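Local coordinates for malonyl CoA-acyl carrier protein transacylase (Synechocystis sp. PCC 6803 substr. Kazusa, PDB 4RR5) that transfers the malonyl group from malonyl-CoA to the acyl carrier protein, supplying malonyl-ACP for fatty acid biosynthesis, at residues V19-T24 with A71-D76; V43-G48 with Q60-V65; S160-G165 with S189-Q194. One frame throughout, in Å; residues are numbered along the deposited sequence.

Interactions 1 and 2 share one element, helix 56-76. Interaction 1 uses its C-terminal end and interaction 2 an earlier turn. Their centres lie about 15 Å apart, and the two touch where Val19 meets Gln47 and Leu22 meets Val43. Both are mostly buried. Leucine methyls and a threonine meet in the first, two cysteine sulfurs and a lysine chain in the second. Interaction 3 stands apart, its centre about 37 Å from that of interaction 1. It joins strand 156-161 to the loop beside His188, a probable active-site residue. There two buried serines sit beside a more exposed phenylalanine. None of the three has a hydrogen bond between its segments; in interaction 3 the serines bond to nearby backbone.

Interaction 1. Residues V19-T24 with A71-D76; sequences VDLLST and ADLLRD
Leu73 lays its two methyl groups against Leu21 and Thr24. CD1 of Leu73 meets CD2 of Leu21 at 4.0 Å, and here the two leucine side chains pass at a slant. CD2 of Leu73 faces Thr24, and these two side chains reach toward each other tip to tip. The nearest atom of Thr24 is OG1, 3.7 Å from Leu73 CD2. CB and CG2 of Thr24 lie almost as close to the same methyl. In Leu73, CG is anti to the carbonyl carbon (chi1 -73°). This directs the branch off helix 56-76 toward the loop.

The contact ties the loop between strand 3-7 and helix 25-38 to the C-terminal end of helix 56-76, within the acyltransferase domain. Leu21 also packs on Ile66, Ile69 and Leu70, earlier in the same helix.

The threonine hydroxyl is polar but well bonded. OG1 of Thr24 donates to Leu21 O at 2.8 Å, nearly in line with the carbonyl bond (161°). Leu21 O also accepts from Thr24 N at 3.0 Å, so two bonds from one residue grip this carbonyl. Thr24 is the N-cap of helix 25-38, and its OG1 also bonds to Ala27 N. OG1 lies between the backbone N and the carbonyl carbon (chi1 71°), where it can serve both the turn behind it and the helix ahead.

From the C-terminal helix 287-291, Leu290 touches Leu73 and Leu287 touches Thr24. On helix 56-76, Asp72 forms a salt bridge to Lys30 of helix 25-38.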
loop_
_atom_site.group_PDB
_atom_site.type_symbol
_atom_site.label_atom_id
_atom_site.label_comp_id
_atom_site.label_asym_id
_atom_site.label_seq_id
_atom_site.Cartn_x
_atom_site.Cartn_y
_atom_site.Cartn_z
ATOM N N VAL A 19 -9.289 -5.673 15.260
ATOM C CA VAL A 19 -9.529 -6.041 16.652
ATOM C C VAL A 19 -10.432 -7.258 16.770
ATOM O O VAL A 19 -10.216 -8.103 17.636
ATOM C CB VAL A 19 -10.112 -4.899 17.442
ATOM C CG1 VAL A 19 -10.353 -5.338 18.853
ATOM C CG2 VAL A 19 -9.147 -3.740 17.430
ATOM N N ASP A 20 -11.396 -7.394 15.869
ATOM C CA ASP A 20 -12.259 -8.579 15.891
ATOM C C ASP A 20 -11.521 -9.848 15.483
ATOM O O ASP A 20 -12.030 -10.947 15.689
ATOM C CB ASP A 20 -13.455 -8.404 14.972
ATOM C CG ASP A 20 -13.045 -8.230 13.536
ATOM O OD1 ASP A 20 -12.064 -7.503 13.299
ATOM O OD2 ASP A 20 -13.679 -8.827 12.643
ATOM N N LEU A 21 -10.332 -9.703 14.900
ATOM C CA LEU A 21 -9.574 -10.862 14.418
ATOM C C LEU A 21 -8.988 -11.664 15.565
ATOM O O LEU A 21 -8.631 -12.829 15.402
ATOM C CB LEU A 21 -8.454 -10.419 13.491
ATOM C CG LEU A 21 -8.904 -9.626 12.267
ATOM C CD1 LEU A 21 -7.686 -9.183 11.487
ATOM C CD2 LEU A 21 -9.866 -10.463 11.401
ATOM N N LEU A 22 -8.932 -11.016 16.723
ATOM C CA LEU A 22 -8.228 -11.477 17.915
ATOM C C LEU A 22 -8.735 -12.806 18.514
ATOM O O LEU A 22 -8.045 -13.462 19.287
ATOM C CB LEU A 22 -8.308 -10.363 18.960
ATOM C CG LEU A 22 -7.444 -10.454 20.211
ATOM C CD1 LEU A 22 -6.021 -10.920 19.881
ATOM C CD2 LEU A 22 -7.438 -9.072 20.889
ATOM N N SER A 23 -9.942 -13.206 18.158
ATOM C CA SER A 23 -10.456 -14.469 18.645
ATOM C C SER A 23 -9.882 -15.663 17.857
ATOM O O SER A 23 -10.018 -16.808 18.282
ATOM C CB SER A 23 -11.986 -14.455 18.590
ATOM O OG SER A 23 -12.446 -14.146 17.282
ATOM N N THR A 24 -9.237 -15.408 16.719
ATOM C CA THR A 24 -8.548 -16.478 15.991
ATOM C C THR A 24 -7.149 -16.731 16.597
ATOM O O THR A 24 -6.461 -15.798 17.038
ATOM C CB THR A 24 -8.410 -16.163 14.455
ATOM O OG1 THR A 24 -7.459 -15.106 14.240
ATOM C CG2 THR A 24 -9.752 -15.757 13.842
ATOM N N ALA A 71 -4.328 -12.502 5.428
ATOM C CA ALA A 71 -3.831 -13.431 4.422
ATOM C C ALA A 71 -3.762 -14.862 4.956
ATOM O O ALA A 71 -4.129 -15.821 4.267
ATOM C CB ALA A 71 -2.467 -12.992 3.933
ATOM N N ASP A 72 -3.276 -15.013 6.181
ATOM C CA ASP A 72 -3.160 -16.339 6.759
ATOM C C ASP A 72 -4.527 -16.900 7.127
ATOM O O ASP A 72 -4.747 -18.104 7.045
ATOM C CB ASP A 72 -2.253 -16.310 7.973
ATOM C CG ASP A 72 -0.827 -16.036 7.602
ATOM O OD1 ASP A 72 -0.494 -16.171 6.411
ATOM O OD2 ASP A 72 -0.032 -15.693 8.487
ATOM N N LEU A 73 -5.449 -16.031 7.529
ATOM C CA LEU A 73 -6.807 -16.469 7.830
ATOM C C LEU A 73 -7.497 -17.002 6.570
ATOM O O LEU A 73 -8.156 -18.039 6.613
ATOM C CB LEU A 73 -7.613 -15.333 8.451
ATOM C CG LEU A 73 -7.202 -15.042 9.894
ATOM C CD1 LEU A 73 -7.932 -13.820 10.409
ATOM C CD2 LEU A 73 -7.459 -16.260 10.767
ATOM N N LEU A 74 -7.318 -16.288 5.460
ATOM C CA LEU A 74 -7.787 -16.729 4.150
ATOM C C LEU A 74 -7.203 -18.089 3.761
ATOM O O LEU A 74 -7.928 -18.991 3.335
ATOM C CB LEU A 74 -7.440 -15.682 3.094
ATOM C CG LEU A 74 -8.403 -14.507 3.121
ATOM C CD1 LEU A 74 -7.826 -13.281 2.396
ATOM C CD2 LEU A 74 -9.755 -14.941 2.538
ATOM N N ARG A 75 -5.892 -18.233 3.929
ATOM C CA ARG A 75 -5.229 -19.503 3.668
ATOM C C ARG A 75 -5.829 -20.629 4.495
ATOM O O ARG A 75 -6.176 -21.681 3.957
ATOM C CB ARG A 75 -3.730 -19.393 3.926
ATOM C CG ARG A 75 -3.017 -18.580 2.843
ATOM C CD ARG A 75 -1.521 -18.828 2.816
ATOM N NE ARG A 75 -0.894 -18.082 1.733
ATOM C CZ ARG A 75 -0.948 -18.435 0.450
ATOM N NH1 ARG A 75 -1.598 -19.530 0.075
ATOM N NH2 ARG A 75 -0.353 -17.684 -0.459
ATOM N N ASP A 76 -5.982 -20.398 5.792
ATOM C CA ASP A 76 -6.566 -21.390 6.681
ATOM C C ASP A 76 -7.958 -21.848 6.228
ATOM O O ASP A 76 -8.299 -23.024 6.363
ATOM C CB ASP A 76 -6.637 -20.840 8.101
ATOM C CG ASP A 76 -6.713 -21.936 9.142
ATOM O OD1 ASP A 76 -5.718 -22.683 9.283
ATOM O OD2 ASP A 76 -7.765 -22.046 9.810
#

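Interaction 2. Residues V43-G48 with Q60-V65; sequences VEKCQG and QPCLYV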
loop_
_atom_site.group_PDB
_atom_site.type_symbol
_atom_site.label_atom_id
_atom_site.label_comp_id
_atom_site.label_asym_id
_atom_site.label_seq_id
_atom_site.Cartn_x
_atom_site.Cartn_y
_atom_site.Cartn_z
ATOM N N VAL A 43 -2.775 -4.330 18.516
ATOM C CA VAL A 43 -4.171 -4.307 18.950
ATOM C C VAL A 43 -4.487 -3.040 19.719
ATOM O O VAL A 43 -5.451 -2.333 19.404
ATOM C CB VAL A 43 -4.520 -5.512 19.844
ATOM C CG1 VAL A 43 -5.993 -5.512 20.167
ATOM C CG2 VAL A 43 -4.167 -6.781 19.144
ATOM N N GLU A 44 -3.657 -2.745 20.715
ATOM C CA GLU A 44 -3.863 -1.562 21.542
ATOM C C GLU A 44 -3.854 -0.304 20.698
ATOM O O GLU A 44 -4.724 0.542 20.834
ATOM C CB GLU A 44 -2.798 -1.473 22.643
ATOM C CG GLU A 44 -2.894 -2.563 23.745
ATOM C CD GLU A 44 -4.080 -2.366 24.703
ATOM O OE1 GLU A 44 -4.350 -1.214 25.101
ATOM O OE2 GLU A 44 -4.740 -3.368 25.059
ATOM N N LYS A 45 -2.880 -0.200 19.800
ATOM C CA LYS A 45 -2.706 0.997 18.982
ATOM C C LYS A 45 -3.857 1.204 17.989
ATOM O O LYS A 45 -4.210 2.331 17.671
ATOM C CB LYS A 45 -1.359 0.923 18.254
ATOM C CG LYS A 45 -0.965 2.173 17.456
ATOM C CD LYS A 45 -0.868 3.433 18.311
ATOM C CE LYS A 45 0.077 3.247 19.500
ATOM N NZ LYS A 45 1.484 2.920 19.099
ATOM N N CYS A 46 -4.453 0.120 17.508
ATOM C CA CYS A 46 -5.570 0.230 16.574
ATOM C C CYS A 46 -6.856 0.702 17.262
ATOM O O CYS A 46 -7.838 1.050 16.603
ATOM C CB CYS A 46 -5.824 -1.112 15.880
ATOM S SG CYS A 46 -4.635 -1.535 14.581
ATOM N N GLN A 47 -6.854 0.689 18.588
ATOM C CA GLN A 47 -8.033 1.082 19.333
ATOM C C GLN A 47 -7.840 2.440 19.969
ATOM O O GLN A 47 -8.630 2.859 20.819
ATOM C CB GLN A 47 -8.344 0.062 20.404
ATOM C CG GLN A 47 -8.841 -1.232 19.866
ATOM C CD GLN A 47 -9.197 -2.164 20.981
ATOM O OE1 GLN A 47 -8.328 -2.821 21.554
ATOM N NE2 GLN A 47 -10.469 -2.199 21.333
ATOM N N GLY A 48 -6.776 3.114 19.558
ATOM C CA GLY A 48 -6.437 4.407 20.107
ATOM C C GLY A 48 -7.049 5.569 19.352
ATOM O O GLY A 48 -7.965 5.416 18.556
ATOM N N GLN A 60 1.704 2.058 9.316
ATOM C CA GLN A 60 2.286 1.096 8.404
ATOM C C GLN A 60 2.453 -0.269 9.082
ATOM O O GLN A 60 1.928 -1.262 8.577
ATOM C CB GLN A 60 3.606 1.614 7.816
ATOM C CG GLN A 60 3.422 2.835 6.935
ATOM C CD GLN A 60 4.629 3.090 6.052
ATOM O OE1 GLN A 60 5.304 2.155 5.618
ATOM N NE2 GLN A 60 4.915 4.355 5.793
ATOM N N PRO A 61 3.145 -0.337 10.232
ATOM C CA PRO A 61 3.220 -1.697 10.787
ATOM C C PRO A 61 1.850 -2.244 11.232
ATOM O O PRO A 61 1.639 -3.462 11.175
ATOM C CB PRO A 61 4.176 -1.543 11.979
ATOM C CG PRO A 61 4.212 -0.091 12.279
ATOM C CD PRO A 61 3.951 0.628 11.002
ATOM N N CYS A 62 0.938 -1.372 11.654
ATOM C CA CYS A 62 -0.413 -1.834 11.967
ATOM C C CYS A 62 -1.108 -2.468 10.748
ATOM O O CYS A 62 -1.663 -3.572 10.851
ATOM C CB CYS A 62 -1.264 -0.693 12.519
ATOM S SG CYS A 62 -1.009 -0.389 14.276
ATOM N N LEU A 63 -1.082 -1.781 9.604
ATOM C CA LEU A 63 -1.713 -2.310 8.396
ATOM C C LEU A 63 -1.030 -3.593 7.929
ATOM O O LEU A 63 -1.694 -4.528 7.490
ATOM C CB LEU A 63 -1.686 -1.277 7.273
ATOM C CG LEU A 63 -2.697 -0.143 7.366
ATOM C CD1 LEU A 63 -2.480 0.847 6.233
ATOM C CD2 LEU A 63 -4.119 -0.690 7.339
ATOM N N TYR A 64 0.296 -3.640 8.031
ATOM C CA TYR A 64 1.023 -4.824 7.609
ATOM C C TYR A 64 0.670 -6.035 8.467
ATOM O O TYR A 64 0.451 -7.122 7.949
ATOM C CB TYR A 64 2.536 -4.582 7.642
ATOM C CG TYR A 64 3.368 -5.849 7.456
ATOM C CD1 TYR A 64 3.729 -6.642 8.546
ATOM C CD2 TYR A 64 3.798 -6.246 6.190
ATOM C CE1 TYR A 64 4.489 -7.786 8.388
ATOM C CE2 TYR A 64 4.562 -7.391 6.020
ATOM C CZ TYR A 64 4.901 -8.156 7.128
ATOM O OH TYR A 64 5.663 -9.286 6.971
ATOM N N VAL A 65 0.649 -5.860 9.779
ATOM C CA VAL A 65 0.402 -6.977 10.677
ATOM C C VAL A 65 -1.012 -7.526 10.460
ATOM O O VAL A 65 -1.230 -8.741 10.412
ATOM C CB VAL A 65 0.601 -6.554 12.160
ATOM C CG1 VAL A 65 0.024 -7.606 13.115
ATOM C CG2 VAL A 65 2.074 -6.295 12.452
#
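Lys45 comes first along the segment to touch Cys62, through its aliphatic part. CG of Lys45 lies 4.1 Å from Cys62 SG. That CG is anti to the backbone N (chi1 -174°), and the chain beyond it bends at each of the next three torsions. The curl brings NZ to Asn58 OD1, a hydrogen bond, and sets the ammonium in a cation-pi contact with Trp40. The charge is therefore engaged by Asn58, on helix 56-76, and by Trp40, just before helix 42-46, while CG lies against the sulfur.

Cys46 follows. Its SG meets Cys62 SG at 3.8 Å, far too long for a disulfide, so the two sulfurs touch as apolar groups. Cys62 CB is the next nearest atom to Cys46 SG, at 4.0 Å. This is a helix-to-helix contact in the acyltransferase domain: helix 42-46 rests on helix 56-76, which is kinked at Pro61. The backbones come nearest at the same two cysteines, whose CA atoms are 7.2 Å apart.

Further on, Gly48 N is bonded to Lys45 O at 3.3 Å. The Cys46 backbone is also hydrogen-bonded to Gly16, and its side chain packs on Met17.

Interaction 3. Residues S160-G165 with S189-Q194; sequences SGTVAG and SSFMAQ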
loop_
_atom_site.group_PDB
_atom_site.type_symbol
_atom_site.label_atom_id
_atom_site.label_comp_id
_atom_site.label_asym_id
_atom_site.label_seq_id
_atom_site.Cartn_x
_atom_site.Cartn_y
_atom_site.Cartn_z
ATOM N N SER A 160 2.841 14.867 -5.396
ATOM C CA SER A 160 3.742 14.910 -4.252
ATOM C C SER A 160 4.807 15.976 -4.455
ATOM O O SER A 160 5.243 16.213 -5.579
ATOM C CB SER A 160 4.403 13.541 -4.035
ATOM O OG SER A 160 5.239 13.518 -2.887
ATOM N N GLY A 161 5.231 16.621 -3.373
ATOM C CA GLY A 161 6.303 17.591 -3.482
ATOM C C GLY A 161 6.295 18.673 -2.425
ATOM O O GLY A 161 5.799 18.472 -1.307
ATOM N N THR A 162 6.864 19.822 -2.781
ATOM C CA THR A 162 6.957 20.950 -1.859
ATOM C C THR A 162 5.557 21.446 -1.516
ATOM O O THR A 162 4.629 21.296 -2.318
ATOM C CB THR A 162 7.803 22.108 -2.451
ATOM O OG1 THR A 162 7.155 22.648 -3.612
ATOM C CG2 THR A 162 9.190 21.607 -2.832
ATOM N N VAL A 163 5.403 22.011 -0.319
ATOM C CA VAL A 163 4.111 22.560 0.102
ATOM C C VAL A 163 3.622 23.621 -0.877
ATOM O O VAL A 163 2.497 23.538 -1.394
ATOM C CB VAL A 163 4.172 23.181 1.510
ATOM C CG1 VAL A 163 2.852 23.886 1.833
ATOM C CG2 VAL A 163 4.493 22.113 2.559
ATOM N N ALA A 164 4.487 24.601 -1.134
ATOM C CA ALA A 164 4.204 25.671 -2.087
ATOM C C ALA A 164 3.768 25.123 -3.450
ATOM O O ALA A 164 2.723 25.518 -3.972
ATOM C CB ALA A 164 5.422 26.567 -2.238
ATOM N N GLY A 165 4.558 24.204 -4.008
ATOM C CA GLY A 165 4.282 23.631 -5.318
ATOM C C GLY A 165 2.976 22.851 -5.455
ATOM O O GLY A 165 2.302 22.924 -6.494
ATOM N N SER A 189 8.620 10.270 -4.281
ATOM C CA SER A 189 9.219 11.338 -5.073
ATOM C C SER A 189 10.696 11.355 -4.768
ATOM O O SER A 189 11.139 10.702 -3.819
ATOM C CB SER A 189 8.593 12.694 -4.749
ATOM O OG SER A 189 9.206 13.270 -3.612
ATOM N N SER A 190 11.458 12.105 -5.549
ATOM C CA SER A 190 12.900 12.159 -5.350
ATOM C C SER A 190 13.272 12.844 -4.038
ATOM O O SER A 190 14.400 12.730 -3.594
ATOM C CB SER A 190 13.582 12.867 -6.521
ATOM O OG SER A 190 13.173 14.227 -6.579
ATOM N N PHE A 191 12.333 13.525 -3.389
ATOM C CA PHE A 191 12.615 14.057 -2.055
ATOM C C PHE A 191 12.931 12.951 -1.056
ATOM O O PHE A 191 13.594 13.190 -0.051
ATOM C CB PHE A 191 11.449 14.914 -1.543
ATOM C CG PHE A 191 11.375 16.263 -2.196
ATOM C CD1 PHE A 191 12.325 17.227 -1.926
ATOM C CD2 PHE A 191 10.376 16.558 -3.104
ATOM C CE1 PHE A 191 12.273 18.465 -2.537
ATOM C CE2 PHE A 191 10.317 17.798 -3.716
ATOM C CZ PHE A 191 11.268 18.750 -3.432
ATOM N N MET A 192 12.478 11.736 -1.330
ATOM C CA MET A 192 12.742 10.618 -0.420
ATOM C C MET A 192 14.127 10.016 -0.637
ATOM O O MET A 192 14.490 9.062 0.049
ATOM C CB MET A 192 11.687 9.509 -0.572
ATOM C CG MET A 192 10.278 9.858 -0.105
ATOM S SD MET A 192 10.217 10.441 1.593
ATOM C CE MET A 192 10.074 12.195 1.295
ATOM N N ALA A 193 14.891 10.582 -1.573
ATOM C CA ALA A 193 16.185 10.026 -1.973
ATOM C C ALA A 193 17.088 9.663 -0.793
ATOM O O ALA A 193 17.363 8.485 -0.580
ATOM C CB ALA A 193 16.909 10.993 -2.912
ATOM N N GLN A 194 17.549 10.651 -0.029
ATOM C CA GLN A 194 18.495 10.362 1.050
ATOM C C GLN A 194 17.882 9.438 2.100
ATOM O O GLN A 194 18.526 8.478 2.511
ATOM C CB GLN A 194 19.001 11.644 1.709
ATOM C CG GLN A 194 19.145 12.804 0.756
ATOM C CD GLN A 194 19.957 13.931 1.361
ATOM O OE1 GLN A 194 20.416 13.825 2.501
ATOM N NE2 GLN A 194 20.137 15.019 0.605
#
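Ser189 OG has two partners, and its side chain rests against Ser160. It accepts from Phe191 N at 3.1 Å (N-H...O 144°), an ST turn, and is also bonded to Ala186 O. With chi1 at 84° the hydroxyl sits between the backbone N and the carbonyl carbon, close to the amide two residues on.

Ser160 OG lies 3.9 Å from Ser189 CB. The two hydroxyl oxygens are 4.0 Å apart, too far to bond, and Ser160 OG is bonded instead to Phe187 O.

Further along, the Phe191 ring meets Thr162 and Gly161 obliquely. Its CZ is 3.6 Å from Thr162 CG2, and its CE2 is 4.0 Å from Gly161 CA. The other branch of Thr162, OG1, accepts from Gly165 N at 3.1 Å, the N-cap bond of helix 163-171.

Strand 156-161 belongs to the mixed sheet of the small ferredoxin-like subdomain of FabD enzymes. The contact joins its end to the loop entering helix 193-204. His188, probably catalytic, directly precedes Ser189. The two serine hydroxyls bond to the carbonyls of Ala186 and Phe187, which probably helps to hold the chain that leads into His188.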